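Local coordinates for protein GphF Dehydratase 1 (Archangium violaceum, PDB 6MBF) that probably dehydrates intermediates of gephyronic acid biosynthesis as a polyketide synthase domain, and is linked to rearrangement of the resulting olefin, at residues 193-206 and 232-244. Numbering follows the deposited sequence.
Sequences SASYELHPALLDAC and IELRARGVREVRV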
loop_
_atom_site.group_PDB
_atom_site.type_symbol
_atom_site.label_atom_id
_atom_site.label_comp_id
_atom_site.label_asym_id
_atom_site.label_seq_id
_atom_site.Cartn_x
_atom_site.Cartn_y
_atom_site.Cartn_z
ATOM N N SER A 193 -6.860 -3.208 -13.925
ATOM C CA SER A 193 -6.838 -1.763 -13.699
ATOM C C SER A 193 -8.224 -1.210 -13.392
ATOM O O SER A 193 -8.344 -0.206 -12.681
ATOM C CB SER A 193 -6.236 -1.037 -14.907
ATOM O OG SER A 193 -7.128 -1.039 -16.010
ATOM N N ALA A 194 -9.277 -1.837 -13.913
ATOM C CA ALA A 194 -10.623 -1.374 -13.607
ATOM C C ALA A 194 -11.058 -1.718 -12.189
ATOM O O ALA A 194 -12.098 -1.223 -11.741
ATOM C CB ALA A 194 -11.623 -1.960 -14.606
ATOM N N SER A 195 -10.295 -2.540 -11.471
ATOM C CA SER A 195 -10.768 -3.065 -10.199
ATOM C C SER A 195 -10.333 -2.242 -8.998
ATOM O O SER A 195 -11.009 -2.290 -7.963
ATOM C CB SER A 195 -10.290 -4.510 -10.007
ATOM O OG SER A 195 -10.866 -5.363 -10.978
ATOM N N TYR A 196 -9.233 -1.504 -9.102
ATOM C CA TYR A 196 -8.643 -0.800 -7.972
ATOM C C TYR A 196 -8.536 0.689 -8.269
ATOM O O TYR A 196 -8.368 1.102 -9.421
ATOM C CB TYR A 196 -7.232 -1.327 -7.646
ATOM C CG TYR A 196 -7.178 -2.767 -7.192
ATOM C CD1 TYR A 196 -7.490 -3.122 -5.885
ATOM C CD2 TYR A 196 -6.804 -3.774 -8.073
ATOM C CE1 TYR A 196 -7.433 -4.460 -5.466
ATOM C CE2 TYR A 196 -6.740 -5.098 -7.671
ATOM C CZ TYR A 196 -7.055 -5.439 -6.367
ATOM O OH TYR A 196 -6.994 -6.757 -5.965
ATOM N N GLU A 197 -8.586 1.503 -7.215
ATOM C CA GLU A 197 -8.234 2.901 -7.401
ATOM C C GLU A 197 -6.757 3.027 -7.745
ATOM O O GLU A 197 -6.393 3.642 -8.753
ATOM C CB GLU A 197 -8.585 3.711 -6.156
ATOM C CG GLU A 197 -9.991 3.416 -5.607
ATOM C CD GLU A 197 -11.109 3.847 -6.565
ATOM O OE1 GLU A 197 -12.273 3.440 -6.360
ATOM O OE2 GLU A 197 -10.830 4.577 -7.528
ATOM N N LEU A 198 -5.892 2.430 -6.924
ATOM C CA LEU A 198 -4.466 2.306 -7.226
ATOM C C LEU A 198 -4.054 0.887 -6.871
ATOM O O LEU A 198 -4.091 0.506 -5.696
ATOM C CB LEU A 198 -3.642 3.323 -6.444
ATOM C CG LEU A 198 -2.149 3.301 -6.755
ATOM C CD1 LEU A 198 -1.894 3.663 -8.214
ATOM C CD2 LEU A 198 -1.421 4.244 -5.838
ATOM N N HIS A 199 -3.673 0.100 -7.875
ATOM C CA HIS A 199 -3.414 -1.309 -7.635
ATOM C C HIS A 199 -2.409 -1.485 -6.495
ATOM O O HIS A 199 -1.327 -0.880 -6.528
ATOM C CB HIS A 199 -2.895 -1.992 -8.903
ATOM C CG HIS A 199 -3.092 -3.473 -8.894
ATOM N ND1 HIS A 199 -2.591 -4.280 -7.895
ATOM C CD2 HIS A 199 -3.754 -4.293 -9.745
ATOM C CE1 HIS A 199 -2.938 -5.533 -8.130
ATOM N NE2 HIS A 199 -3.649 -5.567 -9.243
ATOM N N PRO A 200 -2.741 -2.260 -5.462
ATOM C CA PRO A 200 -1.761 -2.515 -4.389
ATOM C C PRO A 200 -0.411 -2.975 -4.899
ATOM O O PRO A 200 0.614 -2.597 -4.321
ATOM C CB PRO A 200 -2.452 -3.594 -3.547
ATOM C CG PRO A 200 -3.923 -3.305 -3.733
ATOM C CD PRO A 200 -4.063 -2.838 -5.156
ATOM N N ALA A 201 -0.380 -3.772 -5.973
ATOM C CA ALA A 201 0.899 -4.239 -6.504
ATOM C C ALA A 201 1.745 -3.077 -7.001
ATOM O O ALA A 201 2.975 -3.091 -6.866
ATOM C CB ALA A 201 0.673 -5.245 -7.634
ATOM N N LEU A 202 1.106 -2.072 -7.605
ATOM C CA LEU A 202 1.856 -0.927 -8.106
ATOM C C LEU A 202 2.398 -0.074 -6.960
ATOM O O LEU A 202 3.575 0.298 -6.952
ATOM C CB LEU A 202 0.976 -0.104 -9.050
ATOM C CG LEU A 202 1.674 1.015 -9.835
ATOM C CD1 LEU A 202 0.982 1.228 -11.159
ATOM C CD2 LEU A 202 1.666 2.311 -9.046
ATOM N N LEU A 203 1.560 0.247 -5.972
ATOM C CA LEU A 203 2.061 1.053 -4.864
ATOM C C LEU A 203 3.101 0.292 -4.048
ATOM O O LEU A 203 4.108 0.875 -3.637
ATOM C CB LEU A 203 0.906 1.530 -3.983
ATOM C CG LEU A 203 1.331 2.514 -2.894
ATOM C CD1 LEU A 203 1.975 3.767 -3.495
ATOM C CD2 LEU A 203 0.132 2.874 -1.999
ATOM N N ASP A 204 2.904 -1.017 -3.840
ATOM C CA ASP A 204 3.937 -1.817 -3.182
ATOM C C ASP A 204 5.260 -1.753 -3.935
ATOM O O ASP A 204 6.326 -1.677 -3.311
ATOM C CB ASP A 204 3.493 -3.272 -3.041
ATOM C CG ASP A 204 4.619 -4.168 -2.557
ATOM O OD1 ASP A 204 4.944 -4.122 -1.352
ATOM O OD2 ASP A 204 5.182 -4.906 -3.395
ATOM N N ALA A 205 5.218 -1.800 -5.269
ATOM C CA ALA A 205 6.449 -1.681 -6.048
ATOM C C ALA A 205 7.150 -0.349 -5.777
ATOM O O ALA A 205 8.380 -0.299 -5.648
ATOM C CB ALA A 205 6.143 -1.840 -7.539
ATOM N N CYS A 206 6.385 0.738 -5.651
ATOM C CA CYS A 206 6.986 2.024 -5.312
ATOM C C CYS A 206 7.619 1.988 -3.925
ATOM O O CYS A 206 8.725 2.499 -3.725
ATOM C CB CYS A 206 5.938 3.138 -5.399
ATOM S SG CYS A 206 5.271 3.404 -7.069
ATOM N N ILE A 232 -1.706 10.244 1.716
ATOM C CA ILE A 232 -1.605 9.793 0.335
ATOM C C ILE A 232 -2.731 10.451 -0.452
ATOM O O ILE A 232 -3.872 10.498 0.014
ATOM C CB ILE A 232 -1.647 8.255 0.203
ATOM C CG1 ILE A 232 -1.592 7.856 -1.274
ATOM C CG2 ILE A 232 -2.890 7.673 0.854
ATOM C CD1 ILE A 232 -1.348 6.363 -1.513
ATOM N N GLU A 233 -2.398 11.006 -1.614
ATOM C CA GLU A 233 -3.386 11.628 -2.483
ATOM C C GLU A 233 -3.304 11.007 -3.867
ATOM O O GLU A 233 -2.212 10.849 -4.415
ATOM C CB GLU A 233 -3.174 13.134 -2.560
ATOM C CG GLU A 233 -4.219 13.838 -3.381
ATOM C CD GLU A 233 -4.166 15.326 -3.180
ATOM O OE1 GLU A 233 -3.087 15.833 -2.799
ATOM O OE2 GLU A 233 -5.207 15.983 -3.385
ATOM N N LEU A 234 -4.452 10.642 -4.426
ATOM C CA LEU A 234 -4.521 10.002 -5.736
ATOM C C LEU A 234 -5.280 10.899 -6.704
ATOM O O LEU A 234 -6.415 11.302 -6.420
ATOM C CB LEU A 234 -5.210 8.640 -5.643
ATOM C CG LEU A 234 -5.300 7.817 -6.927
ATOM C CD1 LEU A 234 -3.919 7.374 -7.419
ATOM C CD2 LEU A 234 -6.194 6.605 -6.713
ATOM N N ARG A 235 -4.662 11.196 -7.850
ATOM C CA ARG A 235 -5.245 12.098 -8.836
ATOM C C ARG A 235 -5.736 11.408 -10.095
ATOM O O ARG A 235 -6.423 12.049 -10.897
ATOM C CB ARG A 235 -4.233 13.173 -9.256
ATOM C CG ARG A 235 -3.533 13.858 -8.115
ATOM C CD ARG A 235 -2.821 15.102 -8.608
ATOM N NE ARG A 235 -2.386 15.945 -7.501
ATOM C CZ ARG A 235 -2.203 17.255 -7.594
ATOM N NH1 ARG A 235 -2.426 17.872 -8.747
ATOM N NH2 ARG A 235 -1.805 17.950 -6.537
ATOM N N ALA A 236 -5.353 10.158 -10.327
ATOM C CA ALA A 236 -5.838 9.399 -11.472
ATOM C C ALA A 236 -6.066 7.962 -11.032
ATOM O O ALA A 236 -5.256 7.407 -10.285
ATOM C CB ALA A 236 -4.847 9.450 -12.642
ATOM N N ARG A 237 -7.172 7.371 -11.479
ATOM C CA ARG A 237 -7.531 6.008 -11.115
ATOM C C ARG A 237 -7.046 5.022 -12.179
ATOM O O ARG A 237 -6.843 5.376 -13.341
ATOM C CB ARG A 237 -9.044 5.870 -10.948
ATOM C CG ARG A 237 -9.757 7.138 -10.515
ATOM C CD ARG A 237 -9.821 7.296 -9.010
ATOM N NE ARG A 237 -10.865 8.249 -8.628
ATOM C CZ ARG A 237 -12.128 7.911 -8.373
ATOM N NH1 ARG A 237 -13.018 8.838 -8.035
ATOM N NH2 ARG A 237 -12.501 6.640 -8.448
ATOM N N GLY A 238 -6.859 3.774 -11.757
ATOM C CA GLY A 238 -6.583 2.691 -12.685
ATOM C C GLY A 238 -5.251 2.756 -13.402
ATOM O O GLY A 238 -5.128 2.230 -14.511
ATOM N N VAL A 239 -4.246 3.372 -12.793
ATOM C CA VAL A 239 -2.934 3.511 -13.422
ATOM C C VAL A 239 -2.185 2.187 -13.346
ATOM O O VAL A 239 -2.238 1.488 -12.328
ATOM C CB VAL A 239 -2.153 4.649 -12.737
ATOM C CG1 VAL A 239 -0.722 4.696 -13.246
ATOM C CG2 VAL A 239 -2.850 5.986 -12.975
ATOM N N ARG A 240 -1.488 1.819 -14.434
ATOM C CA ARG A 240 -0.762 0.557 -14.510
ATOM C C ARG A 240 0.748 0.732 -14.549
ATOM O O ARG A 240 1.472 -0.266 -14.461
ATOM C CB ARG A 240 -1.180 -0.243 -15.760
ATOM C CG ARG A 240 -2.687 -0.316 -16.001
ATOM C CD ARG A 240 -3.017 -1.330 -17.100
ATOM N NE ARG A 240 -2.434 -0.975 -18.390
ATOM C CZ ARG A 240 -2.429 -1.783 -19.445
ATOM N NH1 ARG A 240 -2.968 -2.993 -19.350
ATOM N NH2 ARG A 240 -1.881 -1.387 -20.589
ATOM N N GLU A 241 1.237 1.964 -14.667
ATOM C CA GLU A 241 2.639 2.203 -14.972
ATOM C C GLU A 241 2.972 3.624 -14.554
ATOM O O GLU A 241 2.253 4.560 -14.925
ATOM C CB GLU A 241 2.917 1.991 -16.467
ATOM C CG GLU A 241 4.385 2.114 -16.852
ATOM C CD GLU A 241 4.638 1.784 -18.315
ATOM O OE1 GLU A 241 3.657 1.626 -19.079
ATOM O OE2 GLU A 241 5.820 1.701 -18.703
ATOM N N VAL A 242 4.041 3.787 -13.764
ATOM C CA VAL A 242 4.469 5.105 -13.310
ATOM C C VAL A 242 5.988 5.172 -13.270
ATOM O O VAL A 242 6.685 4.153 -13.250
ATOM C CB VAL A 242 3.935 5.486 -11.903
ATOM C CG1 VAL A 242 2.406 5.590 -11.884
ATOM C CG2 VAL A 242 4.433 4.499 -10.861
ATOM N N ARG A 243 6.489 6.395 -13.262
ATOM C CA ARG A 243 7.814 6.685 -12.746
ATOM C C ARG A 243 7.633 7.318 -11.376
ATOM O O ARG A 243 6.769 8.178 -11.189
ATOM C CB ARG A 243 8.594 7.612 -13.678
ATOM C CG ARG A 243 8.924 6.969 -15.023
ATOM C CD ARG A 243 9.925 7.842 -15.777
ATOM N NE ARG A 243 10.329 7.248 -17.051
ATOM C CZ ARG A 243 9.710 7.456 -18.210
ATOM N NH1 ARG A 243 8.645 8.247 -18.280
ATOM N NH2 ARG A 243 10.156 6.863 -19.309
ATOM N N VAL A 244 8.414 6.868 -10.406
ATOM C CA VAL A 244 8.235 7.304 -9.029
ATOM C C VAL A 244 9.521 7.957 -8.551
ATOM O O VAL A 244 10.611 7.408 -8.742
ATOM C CB VAL A 244 7.825 6.143 -8.104
ATOM C CG1 VAL A 244 8.777 4.950 -8.249
ATOM C CG2 VAL A 244 7.747 6.630 -6.662
HETATM O O HOH W 1 -4.298 4.850 -10.180
HETATM O O HOH W 2 -14.287 4.205 -7.965
HETATM O O HOH W 3 -4.279 0.639 -10.513
#
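Glu197 binds the 232-244 segment through both backbone and side chain. Glu197 O accepts from Gly238 N at 3.0 Å in a fairly straight bond (158°), the donor tilted out of the carbonyl plane. The Glu197 and Arg237 side chains run alongside each other and join in a salt bridge, Glu197 OE2 to Arg237 NH2 2.8 Å. That bond is bent: NH2 meets the syn side of OE2 from outside the carboxylate plane, and the two flat groups stand 66° apart. With CG beside the backbone N and the chain folded at chi2 (-66°), the carboxylate comes over to Arg237, while OE1 pairs with Arg64 of helix 52-65.

Water extends this polar seam. One molecule donates to Glu197 O (2.8 Å) and Ala236 O and accepts from Val239 N; another bridges His199 N to Val239 O.

Apolar contacts take over along the helix beginning at Pro200. His199 is the N-cap of this helix: its ND1 accepts from Ala201 N. Leu202 forks over the turn: CD1 lies against the backbone at Val239 O and Arg240 C, while CD2 meets Val242 CG2 at 4.0 Å. One turn on, Cys206 SG rests against Val244 CB at 3.9 Å and also touches Val242 CG2. Toward strand 224-234, Leu203 CD2 meets Ile232 CD1 tip to tip at 3.8 Å; just before the helix, Leu234 CD2 packs against Glu197 CB and Leu198 CB.

The helix thus packs against strands 224-234 and 241-248 in the second of the two hotdog-family regions, as expected of a hotdog fold's central helix. The chemistry divides accordingly: directional bonds and water join the loops, whereas branched side chains and a thiol seat the helix on the strands.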